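PDB 5IBZ: cyclase from Uncultured organism, which may act as an arylformamidase-like enzyme of the cyclase family and binds acetylphosphate. Local coordinates for residues B[302-307]-B[315-320]; B[111-116]-B[279-284]. All coordinates share one frame; numbering follows the deposited sequence.

Contact 1: residues B[302-307]-B[315-320]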
loop_
_atom_site.group_PDB
_atom_site.type_symbol
_atom_site.label_atom_id
_atom_site.label_comp_id
_atom_site.label_asym_id
_atom_site.label_seq_id
_atom_site.Cartn_x
_atom_site.Cartn_y
_atom_site.Cartn_z
ATOM N N LEU B 302 -25.430 -16.421 11.730
ATOM C CA LEU B 302 -24.381 -15.868 10.883
ATOM C C LEU B 302 -23.719 -14.681 11.552
ATOM O O LEU B 302 -24.411 -13.727 11.923
ATOM C CB LEU B 302 -24.965 -15.432 9.552
ATOM C CG LEU B 302 -23.978 -14.844 8.542
ATOM C CD1 LEU B 302 -22.887 -15.829 8.200
ATOM C CD2 LEU B 302 -24.718 -14.439 7.304
ATOM N N ALA B 303 -22.395 -14.751 11.731
ATOM C CA ALA B 303 -21.612 -13.607 12.185
ATOM C C ALA B 303 -20.835 -13.069 11.011
ATOM O O ALA B 303 -19.753 -13.597 10.680
ATOM C CB ALA B 303 -20.670 -14.000 13.314
ATOM N N ALA B 304 -21.398 -12.042 10.369
ATOM C CA ALA B 304 -20.832 -11.472 9.154
ATOM C C ALA B 304 -20.659 -9.963 9.304
ATOM O O ALA B 304 -20.860 -9.185 8.362
ATOM C CB ALA B 304 -21.690 -11.809 7.969
ATOM N N GLN B 305 -20.163 -9.560 10.459
ATOM C CA GLN B 305 -19.934 -8.136 10.708
ATOM C C GLN B 305 -18.822 -7.589 9.805
ATOM O O GLN B 305 -17.839 -8.267 9.516
ATOM C CB GLN B 305 -19.607 -7.906 12.190
ATOM C CG GLN B 305 -18.252 -8.467 12.667
ATOM C CD GLN B 305 -18.296 -9.919 13.177
ATOM O OE1 GLN B 305 -19.041 -10.763 12.670
ATOM N NE2 GLN B 305 -17.449 -10.212 14.154
ATOM N N PRO B 306 -18.988 -6.351 9.344
ATOM C CA PRO B 306 -17.904 -5.716 8.606
ATOM C C PRO B 306 -16.843 -5.176 9.553
ATOM O O PRO B 306 -17.082 -5.078 10.758
ATOM C CB PRO B 306 -18.607 -4.560 7.903
ATOM C CG PRO B 306 -19.611 -4.121 8.918
ATOM C CD PRO B 306 -20.087 -5.400 9.612
ATOM N N LEU B 307 -15.681 -4.829 9.022
ATOM C CA LEU B 307 -14.713 -4.054 9.806
ATOM C C LEU B 307 -15.269 -2.645 10.043
ATOM O O LEU B 307 -16.052 -2.123 9.240
ATOM C CB LEU B 307 -13.367 -3.951 9.107
ATOM C CG LEU B 307 -12.644 -5.269 8.855
ATOM C CD1 LEU B 307 -11.377 -5.016 8.090
ATOM C CD2 LEU B 307 -12.327 -5.973 10.188
ATOM N N SER B 315 -16.361 -3.601 2.982
ATOM C CA SER B 315 -15.400 -4.168 3.907
ATOM C C SER B 315 -15.100 -5.612 3.584
ATOM O O SER B 315 -16.006 -6.337 3.181
ATOM C CB SER B 315 -15.948 -4.114 5.320
ATOM O OG SER B 315 -15.042 -4.694 6.232
ATOM N N PRO B 316 -13.853 -6.045 3.810
ATOM C CA PRO B 316 -13.580 -7.477 3.899
ATOM C C PRO B 316 -14.184 -8.034 5.161
ATOM O O PRO B 316 -14.529 -7.301 6.095
ATOM C CB PRO B 316 -12.043 -7.566 3.915
ATOM C CG PRO B 316 -11.591 -6.268 4.337
ATOM C CD PRO B 316 -12.628 -5.245 3.967
ATOM N N LEU B 317 -14.361 -9.341 5.177
ATOM C CA LEU B 317 -14.823 -9.985 6.393
ATOM C C LEU B 317 -14.531 -11.466 6.351
ATOM O O LEU B 317 -14.073 -11.998 5.351
ATOM C CB LEU B 317 -16.304 -9.745 6.602
ATOM C CG LEU B 317 -17.212 -10.494 5.645
ATOM C CD1 LEU B 317 -18.564 -10.747 6.353
ATOM C CD2 LEU B 317 -17.448 -9.704 4.397
ATOM N N ASN B 318 -14.783 -12.098 7.497
ATOM C CA ASN B 318 -14.734 -13.541 7.616
ATOM C C ASN B 318 -16.078 -13.984 8.178
ATOM O O ASN B 318 -16.258 -14.087 9.388
ATOM C CB ASN B 318 -13.587 -13.977 8.508
ATOM C CG ASN B 318 -13.495 -15.457 8.628
ATOM O OD1 ASN B 318 -14.166 -16.185 7.913
ATOM N ND2 ASN B 318 -12.684 -15.923 9.553
ATOM N N PRO B 319 -17.055 -14.201 7.297
ATOM C CA PRO B 319 -18.370 -14.608 7.829
ATOM C C PRO B 319 -18.318 -16.003 8.446
ATOM O O PRO B 319 -17.779 -16.913 7.792
ATOM C CB PRO B 319 -19.275 -14.602 6.585
ATOM C CG PRO B 319 -18.410 -14.110 5.443
ATOM C CD PRO B 319 -16.991 -14.337 5.844
ATOM N N ILE B 320 -18.847 -16.178 9.662
ATOM C CA ILE B 320 -18.908 -17.496 10.291
ATOM C C ILE B 320 -20.357 -17.966 10.390
ATOM O O ILE B 320 -21.184 -17.279 10.992
ATOM C CB ILE B 320 -18.307 -17.491 11.702
ATOM C CG1 ILE B 320 -16.917 -16.845 11.730
ATOM C CG2 ILE B 320 -18.231 -18.929 12.239
ATOM C CD1 ILE B 320 -15.870 -17.530 10.849
HETATM O O HOH W 1 -15.120 -8.051 9.041
HETATM O O HOH W 2 -17.231 -10.931 9.656
#
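Ala303 and Ile320 form a hydrogen-bonded pair of an antiparallel strand pairing, in which the end of strand 299-303 runs alongside the start of strand 320-322 in the large mixed sheet before the two chains part. The bond from Ala303 N to Ile320 O is 2.9 Å long and nearly straight (172°). The return bond runs from Ile320 N to Ala303 O, and the same oxygen also takes a CA-H contact from Pro319 CA. This is the tightly packed end. The methyl of Ala304 meets two apolar groups, with Ala304 CB 3.7 Å from Leu317 CD1 and 3.9 Å from Pro319 CB, while Leu302 extends CD1 to the same proline ring carbon.

Beyond Ala304 the backbones separate, and direct bonding gives way to two bridging waters, although the residues of the contact are all buried. Both waters donate to Gln305 O, one of them at 2.8 Å from Gln305 O to water 1. Water 1 also donates to Pro316 O, whereas the second link of water 2, to Asn318 O, is weak. The second subunit packs against this looser part: Gln305 NE2 bonds to Asn318 O of the second subunit, and Pro306 O accepts from Asn318 ND2 of that subunit.

The chains close up again at Leu307, whose CD1 lies 4.0 Å from Pro316 CG, the two side chains crossing at about a right angle. A chi1 of 178° swings the Ser315 hydroxyl beside its own carbonyl carbon, where it serves both segments. Ser315 OG accepts from Leu307 N at 2.9 Å and donates to Pro316 O at 2.7 Å, lying in the carbonyl plane on a lone pair.

Contact 2: residues B[111-116]-B[279-284]. With UVW (acetylphosphate), chain F.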
loop_
_atom_site.group_PDB
_atom_site.type_symbol
_atom_site.label_atom_id
_atom_site.label_comp_id
_atom_site.label_asym_id
_atom_site.label_seq_id
_atom_site.Cartn_x
_atom_site.Cartn_y
_atom_site.Cartn_z
ATOM N N SER B 111 -11.823 -9.058 -1.932
ATOM C CA SER B 111 -11.903 -10.404 -1.374
ATOM C C SER B 111 -13.348 -10.678 -0.947
ATOM O O SER B 111 -14.257 -9.980 -1.372
ATOM C CB SER B 111 -10.930 -10.561 -0.199
ATOM O OG SER B 111 -10.743 -11.921 0.156
ATOM N N THR B 112 -13.575 -11.691 -0.114
ATOM C CA THR B 112 -14.870 -11.859 0.536
ATOM C C THR B 112 -15.283 -10.511 1.127
ATOM O O THR B 112 -14.503 -9.877 1.829
ATOM C CB THR B 112 -14.796 -12.939 1.621
ATOM O OG1 THR B 112 -14.359 -14.172 1.019
ATOM C CG2 THR B 112 -16.125 -13.105 2.307
ATOM N N GLN B 113 -16.505 -10.075 0.840
ATOM C CA GLN B 113 -16.867 -8.688 1.109
ATOM C C GLN B 113 -18.342 -8.461 1.347
ATOM O O GLN B 113 -19.191 -9.238 0.883
ATOM C CB GLN B 113 -16.430 -7.802 -0.071
ATOM C CG GLN B 113 -17.268 -8.009 -1.342
ATOM C CD GLN B 113 -16.621 -7.396 -2.562
ATOM O OE1 GLN B 113 -17.025 -6.350 -3.058
ATOM N NE2 GLN B 113 -15.573 -8.026 -3.011
ATOM N N TRP B 114 -18.618 -7.367 2.050
ATOM C CA TRP B 114 -19.898 -6.651 1.957
ATOM C C TRP B 114 -19.652 -5.370 1.181
ATOM O O TRP B 114 -18.622 -4.713 1.374
ATOM C CB TRP B 114 -20.478 -6.251 3.307
ATOM C CG TRP B 114 -21.150 -7.301 4.082
ATOM C CD1 TRP B 114 -20.791 -7.732 5.314
ATOM C CD2 TRP B 114 -22.327 -8.039 3.727
ATOM N NE1 TRP B 114 -21.664 -8.692 5.757
ATOM C CE2 TRP B 114 -22.616 -8.904 4.805
ATOM C CE3 TRP B 114 -23.153 -8.062 2.614
ATOM C CZ2 TRP B 114 -23.679 -9.783 4.787
ATOM C CZ3 TRP B 114 -24.228 -8.920 2.606
ATOM C CH2 TRP B 114 -24.476 -9.781 3.684
ATOM N N ASP B 115 -20.622 -5.008 0.357
ATOM C CA ASP B 115 -20.653 -3.703 -0.290
ATOM C C ASP B 115 -21.644 -2.845 0.443
ATOM O O ASP B 115 -22.780 -3.261 0.672
ATOM C CB ASP B 115 -21.040 -3.837 -1.750
ATOM C CG ASP B 115 -20.076 -4.728 -2.516
ATOM O OD1 ASP B 115 -18.900 -4.852 -2.092
ATOM O OD2 ASP B 115 -20.503 -5.326 -3.529
ATOM N N ALA B 116 -21.211 -1.661 0.864
ATOM C CA ALA B 116 -22.097 -0.702 1.536
ATOM C C ALA B 116 -23.073 -0.081 0.558
ATOM O O ALA B 116 -22.915 -0.199 -0.659
ATOM C CB ALA B 116 -21.284 0.383 2.197
ATOM N N ILE B 279 -25.008 -6.072 -0.495
ATOM C CA ILE B 279 -24.528 -7.090 -1.411
ATOM C C ILE B 279 -23.224 -7.689 -0.910
ATOM O O ILE B 279 -22.255 -6.974 -0.638
ATOM C CB ILE B 279 -24.320 -6.501 -2.831
ATOM C CG1 ILE B 279 -25.671 -6.091 -3.442
ATOM C CG2 ILE B 279 -23.542 -7.458 -3.704
ATOM C CD1 ILE B 279 -25.584 -5.464 -4.793
ATOM N N GLY B 280 -23.204 -9.017 -0.809
ATOM C CA GLY B 280 -22.012 -9.755 -0.425
ATOM C C GLY B 280 -21.465 -10.544 -1.598
ATOM O O GLY B 280 -22.228 -11.136 -2.367
ATOM N N GLU B 281 -20.144 -10.522 -1.768
ATOM C CA GLU B 281 -19.529 -11.153 -2.930
ATOM C C GLU B 281 -18.288 -11.925 -2.549
ATOM O O GLU B 281 -17.612 -11.595 -1.567
ATOM C CB GLU B 281 -19.169 -10.109 -3.996
ATOM C CG GLU B 281 -20.410 -9.454 -4.593
ATOM C CD GLU B 281 -20.135 -8.200 -5.396
ATOM O OE1 GLU B 281 -19.058 -7.593 -5.254
ATOM O OE2 GLU B 281 -21.024 -7.852 -6.197
ATOM N N ILE B 282 -17.976 -12.917 -3.366
ATOM C CA ILE B 282 -16.796 -13.787 -3.221
ATOM C C ILE B 282 -16.778 -14.523 -1.870
ATOM O O ILE B 282 -15.736 -14.775 -1.254
ATOM C CB ILE B 282 -15.441 -13.022 -3.415
ATOM C CG1 ILE B 282 -15.595 -11.852 -4.409
ATOM C CG2 ILE B 282 -14.408 -14.026 -3.904
ATOM C CD1 ILE B 282 -14.284 -11.165 -4.786
ATOM N N TRP B 283 -17.951 -14.937 -1.424
ATOM C CA TRP B 283 -18.026 -15.829 -0.275
ATOM C C TRP B 283 -17.690 -17.256 -0.717
ATOM O O TRP B 283 -17.749 -17.577 -1.910
ATOM C CB TRP B 283 -19.425 -15.762 0.374
ATOM C CG TRP B 283 -19.765 -14.440 1.035
ATOM C CD1 TRP B 283 -19.366 -13.196 0.646
ATOM C CD2 TRP B 283 -20.584 -14.250 2.196
ATOM N NE1 TRP B 283 -19.888 -12.236 1.490
ATOM C CE2 TRP B 283 -20.637 -12.861 2.452
ATOM C CE3 TRP B 283 -21.266 -15.121 3.053
ATOM C CZ2 TRP B 283 -21.363 -12.329 3.509
ATOM C CZ3 TRP B 283 -21.988 -14.587 4.106
ATOM C CH2 TRP B 283 -22.027 -13.213 4.326
ATOM N N TRP B 284 -17.308 -18.105 0.239
ATOM C CA TRP B 284 -16.917 -19.487 -0.021
ATOM C C TRP B 284 -17.899 -20.401 0.672
ATOM O O TRP B 284 -17.968 -20.430 1.905
ATOM C CB TRP B 284 -15.497 -19.775 0.483
ATOM C CG TRP B 284 -15.080 -21.183 0.169
ATOM C CD1 TRP B 284 -15.157 -22.269 0.996
ATOM C CD2 TRP B 284 -14.550 -21.658 -1.074
ATOM N NE1 TRP B 284 -14.710 -23.395 0.340
ATOM C CE2 TRP B 284 -14.330 -23.044 -0.930
ATOM C CE3 TRP B 284 -14.246 -21.046 -2.303
ATOM C CZ2 TRP B 284 -13.796 -23.823 -1.963
ATOM C CZ3 TRP B 284 -13.721 -21.822 -3.321
ATOM C CH2 TRP B 284 -13.510 -23.197 -3.145
HETATM C C1 UVW F . -18.222 -4.995 -10.409
HETATM O O1 UVW F . -17.240 -4.435 -10.056
HETATM C C1M UVW F . -18.491 -5.203 -11.897
HETATM O O2 UVW F . -19.151 -5.479 -9.484
HETATM P P UVW F . -19.054 -5.191 -7.868
HETATM O O1P UVW F . -18.779 -3.731 -7.590
HETATM O O2P UVW F . -20.392 -5.602 -7.298
HETATM O O3P UVW F . -17.967 -6.011 -7.223
#
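Trp114 presents one face of its indole to the edge of Trp283, a T-shaped stack with six-membered ring centroids 5.3 Å apart and planes at 74°. The contact is offset toward the rim, where Trp114 CZ2 and Trp283 CZ2 approach to 3.7 Å. Trp283 is fixed from two further directions. Its indole N-H points almost straight at the backbone, Trp283 NE1 lying 3.1 Å from Gln113 O (168°), and Thr112 CG2 sits over the five-membered ring as a CH-pi contact. Gln113 O also accepts from Glu281 N, the two donors arriving from opposite faces of its carbonyl plane. Thr112 divides its two branches: CG2 goes to the ring, while Thr112 OG1, beside the backbone N, donates to Ile282 O at 2.7 Å.

The other face of this antiparallel pair carries Gln113, Asp115, Ile279 and Glu281, of which Asp115 and Glu281 belong to the acetylphosphate pocket. Glu281 OE2 is 2.6 Å from O2P of the ligand, and Glu281 OE1 is 2.8 Å from its O3P. Asp115 OD2 comes within 3.2 Å of Glu281 OE1 without a hydrogen bond, the carboxylates nearly perpendicular (85°). Gln113 NE2 is held by Ser111 O, almost in the amide plane. Arg69, His119 and His268 hydrogen-bond the ligand.

Strand 113-115 lies between strands 278-281 and 314-316, with 244-247 on the far side of 278-281. Helix 266-275 packs on Ile279 and Glu281, whereas Trp114 and Trp283 rest against strand 199-203.

In the fold
From the N terminus, segment 111-116 comes first, and contact 2 joins it to 279-284, closing a long loop that includes strands 158-163, 199-203 and 244-247 of the main sheet. The chain then passes through helix 286-295 into strand 299-303, and contact 1 closes a much shorter loop between 302-307 and 315-320. The two loops are thus in series, neither nested nor crossed. They nevertheless meet in space: strand 314-316 borders strand 113-115, with Ser315 N bonded to Trp114 O, and the Trp114 indole reaches Ala304 O. Contact 2 joins pocket strands, while contact 1 links the C-terminal strands and borders the second subunit.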